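PDB 4ZOH: putative oxidoreductase molybdopterin-binding subunit from Sulfolobus tokodaii, which probably serves as the molybdenum-cofactor subunit of an oxidoreductase of the xanthine dehydrogenase and aldehyde oxidase family, holding a pterin cytosine dinucleotide. Local coordinates for residues A[185-199]-A[219-233]. Numbering follows the deposited sequence.
Sequences TQSAHYLRRNLVDFL and IIAHPEEYALAKLAL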
ATOM      1  N   THR A 185       4.551   3.761 -16.227  1.00 18.06           N
ATOM      2  CA  THR A 185       4.872   4.858 -17.122  1.00 19.08           C
ATOM      3  C   THR A 185       6.399   4.937 -17.292  1.00 18.58           C
ATOM      4  O   THR A 185       7.114   4.319 -16.478  1.00 20.04           O
ATOM      5  CB  THR A 185       4.333   6.204 -16.556  1.00 17.73           C
ATOM      6  OG1 THR A 185       4.539   7.232 -17.510  1.00 19.45           O
ATOM      7  CG2 THR A 185       5.005   6.591 -15.252  1.00 16.10           C
ATOM      8  N   GLN A 186       6.882   5.737 -18.256  1.00 17.74           N
ATOM      9  CA  GLN A 186       8.356   5.934 -18.451  1.00 16.19           C
ATOM     10  C   GLN A 186       8.967   7.069 -17.624  1.00 18.44           C
ATOM     11  O   GLN A 186      10.188   7.243 -17.577  1.00 15.15           O
ATOM     12  CB  GLN A 186       8.740   6.050 -19.933  1.00 16.02           C
ATOM     13  CG  GLN A 186       8.406   4.782 -20.683  1.00 16.17           C
ATOM     14  CD  GLN A 186       8.850   4.791 -22.134  1.00 16.41           C
ATOM     15  OE1 GLN A 186       8.145   4.251 -22.998  1.00 18.51           O
ATOM     16  NE2 GLN A 186       9.961   5.419 -22.412  1.00 15.32           N
ATOM     17  N   SER A 187       8.119   7.831 -16.926  1.00 17.33           N
ATOM     18  CA  SER A 187       8.625   8.923 -16.121  1.00 19.21           C
ATOM     19  C   SER A 187       7.534   9.390 -15.188  1.00 20.94           C
ATOM     20  O   SER A 187       6.533   9.905 -15.670  1.00 22.09           O
ATOM     21  CB  SER A 187       9.009  10.139 -17.006  1.00 18.46           C
ATOM     22  OG  SER A 187       9.478  11.227 -16.209  1.00 15.98           O
ATOM     23  N   ALA A 188       7.774   9.321 -13.888  1.00 20.91           N
ATOM     24  CA  ALA A 188       6.777   9.851 -12.921  1.00 21.16           C
ATOM     25  C   ALA A 188       6.601  11.415 -13.082  1.00 20.15           C
ATOM     26  O   ALA A 188       5.510  11.904 -13.048  1.00 19.03           O
ATOM     27  CB  ALA A 188       7.145   9.487 -11.500  1.00 16.89           C
ATOM     28  N   HIS A 189       7.684  12.140 -13.322  1.00 20.37           N
ATOM     29  CA  HIS A 189       7.680  13.587 -13.273  1.00 20.51           C
ATOM     30  C   HIS A 189       6.985  14.158 -14.492  1.00 24.41           C
ATOM     31  O   HIS A 189       6.218  15.122 -14.342  1.00 26.59           O
ATOM     32  CB  HIS A 189       9.115  14.096 -13.118  1.00 19.25           C
ATOM     33  CG  HIS A 189       9.894  13.341 -12.080  1.00 19.55           C
ATOM     34  ND1 HIS A 189       9.785  13.613 -10.728  1.00 23.16           N
ATOM     35  CD2 HIS A 189      10.793  12.324 -12.191  1.00 19.27           C
ATOM     36  CE1 HIS A 189      10.589  12.795 -10.051  1.00 23.47           C
ATOM     37  NE2 HIS A 189      11.215  12.009 -10.912  1.00 18.43           N
ATOM     38  N   TYR A 190       7.175  13.514 -15.646  1.00 18.98           N
ATOM     39  CA  TYR A 190       6.502  13.897 -16.886  1.00 21.16           C
ATOM     40  C   TYR A 190       5.001  13.564 -16.882  1.00 20.72           C
ATOM     41  O   TYR A 190       4.166  14.405 -17.227  1.00 20.98           O
ATOM     42  CB  TYR A 190       7.200  13.294 -18.115  1.00 19.77           C
ATOM     43  CG  TYR A 190       6.577  13.678 -19.421  1.00 20.57           C
ATOM     44  CD1 TYR A 190       6.475  15.032 -19.814  1.00 22.28           C
ATOM     45  CD2 TYR A 190       6.121  12.693 -20.282  1.00 23.31           C
ATOM     46  CE1 TYR A 190       5.881  15.370 -21.036  1.00 25.10           C
ATOM     47  CE2 TYR A 190       5.537  13.003 -21.500  1.00 25.39           C
ATOM     48  CZ  TYR A 190       5.439  14.342 -21.873  1.00 25.90           C
ATOM     49  OH  TYR A 190       4.837  14.577 -23.069  1.00 30.86           O
ATOM     50  N   LEU A 191       4.652  12.367 -16.414  1.00 20.06           N
ATOM     51  CA  LEU A 191       3.252  12.046 -16.178  1.00 20.69           C
ATOM     52  C   LEU A 191       2.622  13.060 -15.165  1.00 21.12           C
ATOM     53  O   LEU A 191       1.521  13.504 -15.348  1.00 21.09           O
ATOM     54  CB  LEU A 191       3.050  10.579 -15.776  1.00 18.52           C
ATOM     55  CG  LEU A 191       1.634  10.163 -15.386  1.00 18.73           C
ATOM     56  CD1 LEU A 191       0.809  10.331 -16.697  1.00 18.60           C
ATOM     57  CD2 LEU A 191       1.623   8.698 -14.989  1.00 17.15           C
ATOM     58  N   ARG A 192       3.329  13.430 -14.120  1.00 19.71           N
ATOM     59  CA  ARG A 192       2.752  14.405 -13.248  1.00 19.77           C
ATOM     60  C   ARG A 192       2.423  15.751 -13.992  1.00 21.35           C
ATOM     61  O   ARG A 192       1.321  16.292 -13.831  1.00 19.68           O
ATOM     62  CB  ARG A 192       3.678  14.701 -12.100  1.00 17.30           C
ATOM     63  CG  ARG A 192       2.996  15.594 -11.088  1.00 18.47           C
ATOM     64  CD  ARG A 192       3.937  15.997  -9.981  1.00 19.94           C
ATOM     65  NE  ARG A 192       3.429  17.261  -9.459  1.00 20.34           N
ATOM     66  CZ  ARG A 192       3.730  18.464  -9.978  1.00 21.54           C
ATOM     67  NH1 ARG A 192       4.590  18.573 -11.012  1.00 16.34           N
ATOM     68  NH2 ARG A 192       3.157  19.574  -9.455  1.00 19.95           N
ATOM     69  N   ARG A 193       3.377  16.250 -14.788  1.00 21.17           N
ATOM     70  CA  ARG A 193       3.148  17.444 -15.572  1.00 20.98           C
ATOM     71  C   ARG A 193       1.942  17.271 -16.489  1.00 21.90           C
ATOM     72  O   ARG A 193       1.147  18.185 -16.608  1.00 23.71           O
ATOM     73  CB  ARG A 193       4.366  17.841 -16.337  1.00 19.93           C
ATOM     74  CG  ARG A 193       5.378  18.552 -15.498  1.00 21.65           C
ATOM     75  CD  ARG A 193       6.538  19.066 -16.361  1.00 24.12           C
ATOM     76  NE  ARG A 193       7.351  17.969 -16.962  1.00 23.34           N
ATOM     77  CZ  ARG A 193       8.341  17.303 -16.329  1.00 22.80           C
ATOM     78  NH1 ARG A 193       8.635  17.525 -15.051  1.00 19.34           N
ATOM     79  NH2 ARG A 193       9.040  16.385 -16.980  1.00 25.77           N
ATOM     80  N   ASN A 194       1.784  16.110 -17.105  1.00 20.83           N
ATOM     81  CA  ASN A 194       0.647  15.864 -17.958  1.00 23.49           C
ATOM     82  C   ASN A 194      -0.656  15.902 -17.149  1.00 25.34           C
ATOM     83  O   ASN A 194      -1.653  16.462 -17.591  1.00 21.22           O
ATOM     84  CB  ASN A 194       0.781  14.561 -18.726  1.00 25.62           C
ATOM     85  CG  ASN A 194       1.867  14.627 -19.797  1.00 31.12           C
ATOM     86  OD1 ASN A 194       2.184  15.719 -20.269  1.00 28.89           O
ATOM     87  ND2 ASN A 194       2.467  13.444 -20.179  1.00 27.58           N
ATOM     88  N   LEU A 195      -0.660  15.298 -15.977  1.00 22.96           N
ATOM     89  CA  LEU A 195      -1.877  15.325 -15.191  1.00 23.57           C
ATOM     90  C   LEU A 195      -2.172  16.734 -14.608  1.00 22.90           C
ATOM     91  O   LEU A 195      -3.300  17.157 -14.620  1.00 27.47           O
ATOM     92  CB  LEU A 195      -1.865  14.245 -14.115  1.00 20.01           C
ATOM     93  CG  LEU A 195      -1.763  12.808 -14.573  1.00 19.68           C
ATOM     94  CD1 LEU A 195      -1.551  11.904 -13.312  1.00 18.42           C
ATOM     95  CD2 LEU A 195      -2.992  12.395 -15.433  1.00 17.50           C
ATOM     96  N   VAL A 196      -1.168  17.449 -14.154  1.00 22.32           N
ATOM     97  CA  VAL A 196      -1.323  18.838 -13.669  1.00 23.63           C
ATOM     98  C   VAL A 196      -2.009  19.679 -14.784  1.00 26.46           C
ATOM     99  O   VAL A 196      -3.019  20.342 -14.473  1.00 22.90           O
ATOM    100  CB  VAL A 196       0.016  19.490 -13.229  1.00 22.93           C
ATOM    101  CG1 VAL A 196      -0.129  21.036 -12.964  1.00 21.09           C
ATOM    102  CG2 VAL A 196       0.582  18.757 -11.998  1.00 21.39           C
ATOM    103  N   ASP A 197      -1.497  19.572 -16.035  1.00 23.96           N
ATOM    104  CA  ASP A 197      -1.988  20.296 -17.192  1.00 26.98           C
ATOM    105  C   ASP A 197      -3.439  19.862 -17.461  1.00 28.32           C
ATOM    106  O   ASP A 197      -4.286  20.709 -17.718  1.00 29.04           O
ATOM    107  CB  ASP A 197      -1.204  20.100 -18.500  1.00 24.81           C
ATOM    108  CG  ASP A 197       0.175  20.671 -18.470  1.00 29.02           C
ATOM    109  OD1 ASP A 197       0.557  21.487 -17.582  1.00 31.33           O
ATOM    110  OD2 ASP A 197       0.927  20.296 -19.392  1.00 36.52           O
ATOM    111  N   PHE A 198      -3.743  18.583 -17.382  1.00 24.79           N
ATOM    112  CA  PHE A 198      -5.092  18.179 -17.761  1.00 24.29           C
ATOM    113  C   PHE A 198      -6.150  18.487 -16.692  1.00 26.52           C
ATOM    114  O   PHE A 198      -7.288  18.817 -17.026  1.00 28.05           O
ATOM    115  CB  PHE A 198      -5.113  16.717 -18.131  1.00 23.49           C
ATOM    116  CG  PHE A 198      -6.478  16.166 -18.440  1.00 24.59           C
ATOM    117  CD1 PHE A 198      -7.123  16.471 -19.653  1.00 25.82           C
ATOM    118  CD2 PHE A 198      -7.103  15.332 -17.565  1.00 23.72           C
ATOM    119  CE1 PHE A 198      -8.370  15.942 -19.943  1.00 24.94           C
ATOM    120  CE2 PHE A 198      -8.357  14.757 -17.872  1.00 25.67           C
ATOM    121  CZ  PHE A 198      -9.001  15.105 -19.042  1.00 25.41           C
ATOM    122  N   LEU A 199      -5.778  18.413 -15.422  1.00 24.69           N
ATOM    123  CA  LEU A 199      -6.725  18.520 -14.343  1.00 25.34           C
ATOM    124  C   LEU A 199      -6.763  19.910 -13.753  1.00 25.86           C
ATOM    125  O   LEU A 199      -7.684  20.211 -13.049  1.00 27.78           O
ATOM    126  CB  LEU A 199      -6.435  17.486 -13.248  1.00 23.43           C
ATOM    127  CG  LEU A 199      -6.443  15.993 -13.699  1.00 25.95           C
ATOM    128  CD1 LEU A 199      -6.059  15.067 -12.541  1.00 26.78           C
ATOM    129  CD2 LEU A 199      -7.790  15.542 -14.164  1.00 25.00           C
ATOM    130  N   ILE A 219       5.769   6.533 -22.772  1.00 17.14           N
ATOM    131  CA  ILE A 219       6.166   7.944 -22.646  1.00 20.32           C
ATOM    132  C   ILE A 219       4.938   8.856 -22.431  1.00 20.63           C
ATOM    133  O   ILE A 219       4.863   9.601 -21.447  1.00 17.92           O
ATOM    134  CB  ILE A 219       6.910   8.451 -23.900  1.00 21.55           C
ATOM    135  CG1 ILE A 219       8.172   7.611 -24.144  1.00 18.52           C
ATOM    136  CG2 ILE A 219       7.216   9.967 -23.737  1.00 20.91           C
ATOM    137  CD1 ILE A 219       8.922   8.061 -25.437  1.00 21.75           C
ATOM    138  N   ILE A 220       3.967   8.737 -23.347  1.00 19.38           N
ATOM    139  CA  ILE A 220       2.819   9.618 -23.327  1.00 21.93           C
ATOM    140  C   ILE A 220       1.898   9.208 -22.182  1.00 23.78           C
ATOM    141  O   ILE A 220       1.980   8.057 -21.679  1.00 21.51           O
ATOM    142  CB  ILE A 220       2.053   9.548 -24.686  1.00 21.35           C
ATOM    143  CG1 ILE A 220       1.374   8.179 -24.931  1.00 18.94           C
ATOM    144  CG2 ILE A 220       3.013   9.942 -25.806  1.00 20.61           C
ATOM    145  CD1 ILE A 220       0.491   8.172 -26.176  1.00 21.42           C
ATOM    146  N   ALA A 221       1.041  10.140 -21.760  1.00 22.47           N
ATOM    147  CA  ALA A 221      -0.135   9.757 -20.946  1.00 19.26           C
ATOM    148  C   ALA A 221      -1.174   9.299 -21.911  1.00 19.92           C
ATOM    149  O   ALA A 221      -1.479  10.012 -22.872  1.00 19.78           O
ATOM    150  CB  ALA A 221      -0.659  10.951 -20.131  1.00 18.80           C
ATOM    151  N   HIS A 222      -1.718   8.141 -21.648  1.00 17.10           N
ATOM    152  CA  HIS A 222      -2.695   7.596 -22.446  1.00 20.33           C
ATOM    153  C   HIS A 222      -4.107   8.097 -22.129  1.00 21.68           C
ATOM    154  O   HIS A 222      -4.342   8.505 -21.011  1.00 20.74           O
ATOM    155  CB  HIS A 222      -2.652   6.092 -22.258  1.00 19.94           C
ATOM    156  CG  HIS A 222      -1.484   5.485 -22.956  1.00 22.06           C
ATOM    157  ND1 HIS A 222      -1.578   4.969 -24.224  1.00 22.54           N
ATOM    158  CD2 HIS A 222      -0.180   5.390 -22.601  1.00 22.38           C
ATOM    159  CE1 HIS A 222      -0.396   4.519 -24.614  1.00 23.17           C
ATOM    160  NE2 HIS A 222       0.476   4.783 -23.653  1.00 23.87           N
ATOM    161  N   PRO A 223      -5.049   7.953 -23.075  1.00 20.84           N
ATOM    162  CA  PRO A 223      -6.427   8.400 -22.685  1.00 23.48           C
ATOM    163  C   PRO A 223      -6.920   7.799 -21.360  1.00 23.82           C
ATOM    164  O   PRO A 223      -7.487   8.541 -20.537  1.00 23.36           O
ATOM    165  CB  PRO A 223      -7.319   7.934 -23.856  1.00 21.54           C
ATOM    166  CG  PRO A 223      -6.377   7.754 -25.038  1.00 23.64           C
ATOM    167  CD  PRO A 223      -5.044   7.281 -24.404  1.00 20.95           C
ATOM    168  N   GLU A 224      -6.647   6.509 -21.132  1.00 21.48           N
ATOM    169  CA  GLU A 224      -7.076   5.840 -19.907  1.00 21.43           C
ATOM    170  C   GLU A 224      -6.452   6.460 -18.645  1.00 23.04           C
ATOM    171  O   GLU A 224      -7.091   6.521 -17.574  1.00 20.14           O
ATOM    172  CB  GLU A 224      -6.726   4.346 -19.960  1.00 20.46           C
ATOM    173  CG  GLU A 224      -7.408   3.564 -21.055  1.00 18.18           C
ATOM    174  CD  GLU A 224      -6.558   3.515 -22.311  1.00 18.69           C
ATOM    175  OE1 GLU A 224      -5.987   4.508 -22.665  1.00 17.53           O
ATOM    176  OE2 GLU A 224      -6.494   2.483 -22.962  1.00 19.46           O
ATOM    177  N   GLU A 225      -5.223   6.940 -18.754  1.00 20.22           N
ATOM    178  CA  GLU A 225      -4.620   7.527 -17.587  1.00 21.40           C
ATOM    179  C   GLU A 225      -5.268   8.873 -17.209  1.00 21.93           C
ATOM    180  O   GLU A 225      -5.549   9.137 -16.042  1.00 19.04           O
ATOM    181  CB  GLU A 225      -3.090   7.703 -17.775  1.00 19.67           C
ATOM    182  CG  GLU A 225      -2.249   6.392 -17.655  1.00 20.59           C
ATOM    183  CD  GLU A 225      -0.836   6.620 -18.199  1.00 20.24           C
ATOM    184  OE1 GLU A 225      -0.684   6.690 -19.407  1.00 22.77           O
ATOM    185  OE2 GLU A 225       0.137   6.747 -17.463  1.00 18.34           O
ATOM    186  N   TYR A 226      -5.405   9.760 -18.187  1.00 21.46           N
ATOM    187  CA  TYR A 226      -6.214  11.028 -17.964  1.00 23.31           C
ATOM    188  C   TYR A 226      -7.602  10.756 -17.389  1.00 20.71           C
ATOM    189  O   TYR A 226      -8.003  11.391 -16.415  1.00 22.94           O
ATOM    190  CB  TYR A 226      -6.349  11.807 -19.277  1.00 18.72           C
ATOM    191  CG  TYR A 226      -5.062  12.437 -19.771  1.00 18.56           C
ATOM    192  CD1 TYR A 226      -4.338  13.303 -18.961  1.00 17.93           C
ATOM    193  CD2 TYR A 226      -4.585  12.151 -21.054  1.00 18.24           C
ATOM    194  CE1 TYR A 226      -3.224  13.953 -19.399  1.00 19.24           C
ATOM    195  CE2 TYR A 226      -3.470  12.799 -21.527  1.00 18.89           C
ATOM    196  CZ  TYR A 226      -2.816  13.713 -20.696  1.00 20.60           C
ATOM    197  OH  TYR A 226      -1.697  14.330 -21.142  1.00 20.80           O
ATOM    198  N   ALA A 227      -8.292   9.795 -17.952  1.00 21.06           N
ATOM    199  CA  ALA A 227      -9.636   9.467 -17.487  1.00 22.61           C
ATOM    200  C   ALA A 227      -9.647   8.908 -16.072  1.00 23.20           C
ATOM    201  O   ALA A 227     -10.494   9.299 -15.235  1.00 21.97           O
ATOM    202  CB  ALA A 227     -10.344   8.520 -18.444  1.00 20.45           C
ATOM    203  N   LEU A 228      -8.696   8.022 -15.771  1.00 22.50           N
ATOM    204  CA  LEU A 228      -8.664   7.393 -14.443  1.00 21.04           C
ATOM    205  C   LEU A 228      -8.434   8.477 -13.398  1.00 18.73           C
ATOM    206  O   LEU A 228      -9.043   8.503 -12.329  1.00 17.44           O
ATOM    207  CB  LEU A 228      -7.510   6.349 -14.368  1.00 19.51           C
ATOM    208  CG  LEU A 228      -7.593   5.498 -13.109  1.00 19.92           C
ATOM    209  CD1 LEU A 228      -8.807   4.550 -13.184  1.00 14.91           C
ATOM    210  CD2 LEU A 228      -6.264   4.706 -12.952  1.00 20.62           C
ATOM    211  N   ALA A 229      -7.551   9.400 -13.747  1.00 18.21           N
ATOM    212  CA  ALA A 229      -7.178  10.425 -12.849  1.00 18.80           C
ATOM    213  C   ALA A 229      -8.371  11.393 -12.539  1.00 21.72           C
ATOM    214  O   ALA A 229      -8.615  11.767 -11.379  1.00 22.13           O
ATOM    215  CB  ALA A 229      -6.038  11.148 -13.420  1.00 17.85           C
ATOM    216  N   LYS A 230      -9.101  11.739 -13.582  1.00 21.75           N
ATOM    217  CA  LYS A 230     -10.230  12.601 -13.497  1.00 25.08           C
ATOM    218  C   LYS A 230     -11.366  11.878 -12.721  1.00 23.09           C
ATOM    219  O   LYS A 230     -11.958  12.447 -11.857  1.00 23.92           O
ATOM    220  CB  LYS A 230     -10.692  12.920 -14.929  1.00 25.52           C
ATOM    221  CG  LYS A 230     -12.077  13.578 -14.970  1.00 27.17           C
ATOM    222  CD  LYS A 230     -11.874  15.040 -14.567  1.00 30.75           C
ATOM    223  CE  LYS A 230     -12.738  15.980 -15.423  1.00 35.57           C
ATOM    224  NZ  LYS A 230     -13.300  16.896 -14.417  1.00 37.49           N
ATOM    225  N   LEU A 231     -11.667  10.638 -13.062  1.00 21.63           N
ATOM    226  CA  LEU A 231     -12.534   9.842 -12.228  1.00 22.11           C
ATOM    227  C   LEU A 231     -12.182   9.744 -10.738  1.00 24.78           C
ATOM    228  O   LEU A 231     -13.110   9.746  -9.888  1.00 22.80           O
ATOM    229  CB  LEU A 231     -12.734   8.459 -12.801  1.00 21.40           C
ATOM    230  CG  LEU A 231     -13.491   8.414 -14.130  1.00 23.80           C
ATOM    231  CD1 LEU A 231     -13.370   7.023 -14.698  1.00 24.10           C
ATOM    232  CD2 LEU A 231     -14.961   8.805 -13.950  1.00 24.95           C
ATOM    233  N   ALA A 232     -10.865   9.697 -10.415  1.00 22.36           N
ATOM    234  CA  ALA A 232     -10.476   9.556  -9.030  1.00 21.85           C
ATOM    235  C   ALA A 232     -10.888  10.802  -8.256  1.00 23.55           C
ATOM    236  O   ALA A 232     -11.292  10.644  -7.111  1.00 24.90           O
ATOM    237  CB  ALA A 232      -8.969   9.281  -8.856  1.00 18.21           C
ATOM    238  N   LEU A 233     -10.755  12.006  -8.847  1.00 22.79           N
ATOM    239  CA  LEU A 233     -11.275  13.245  -8.223  1.00 30.33           C
ATOM    240  C   LEU A 233     -12.762  13.178  -7.847  1.00 28.94           C
ATOM    241  O   LEU A 233     -13.183  13.658  -6.806  1.00 26.25           O
ATOM    242  CB  LEU A 233     -11.043  14.500  -9.086  1.00 30.94           C
ATOM    243  CG  LEU A 233      -9.638  14.682  -9.654  1.00 31.59           C
ATOM    244  CD1 LEU A 233      -9.591  16.033 -10.306  1.00 29.06           C
ATOM    245  CD2 LEU A 233      -8.549  14.499  -8.632  1.00 23.78           C
TER
HETATM  246  O   HOH W   1       6.247   9.244 -19.046  1.00 24.82           O
HETATM  247  O   HOH W   2       2.380   7.625 -18.790  1.00 25.14           O
HETATM  248  O   HOH W   3       3.195  10.626 -19.315  1.00 24.31           O
HETATM  249  O   HOH W   4      -1.706  17.181 -20.335  1.00 40.11           O
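Tyr226 lays its ring along Asn194, Leu195 and Phe198 where two helices, 188-199 and 223-233, pack in the molybdopterin-binding domain. Their axes cross at -60°, 10.5 Å apart. Helix 188-199 is the connection of a beta-alpha-beta crossover between the adjacent parallel strands 179-183 and 204-207. Both helices lie on the seven-stranded mixed sheet: Leu195 and Ala229 each touch Phe181 of strand 179-183. In Phe198, CG anti to the backbone N (chi1 176°) carries the ring toward helix 223-233, where its edge meets Lys230 CB. It lies obliquely to the Tyr226 ring, the centroids 4.8 Å apart and the planes at 47°. Tyr226 CB sits over one face of Phe198, 4.1 Å from the ring centroid, in a CH-pi contact. Ala221 CB lies over one face of the Tyr226 ring, toward the rim, and Asn194 O meets that ring at its edge. The phenol oxygen bonds to Asp289 and accepts a hydrogen bond from water 4, which also donates to Asn194 O. Were Tyr226 replaced by an alanine, Phe198 would probably lose its ring neighbour and Asp289 its hydroxyl partner.

Further along, small Ala229 gives the hollow. Leu195 CD2 and Leu199 CD1 both press on its CB, Leu195 CD2 at 3.9 Å. The other methyl of Leu199, CD2, rests on Lys230 and Leu233.

No direct hydrogen bond joins the segments; waters link them. At the loop end, water 3 donates to Ile219 O at 2.9 Å and weakly accepts from Asn194 ND2. Ile219, whose side chain is about 5 Å from the molybdenum atom, lays CG1 against the Gln186 amide, which bonds to Thr481 through NE2. Tyr190 turns its ring edge to Ile219 O, while Asn194 ND2 sits over a face of that ring, toward the rim. Leu191 puts both methyls against Glu225 OE2, which also bonds to Ser183. The other carboxylate oxygen, Glu225 OE1, accepts from His222 N at 2.9 Å.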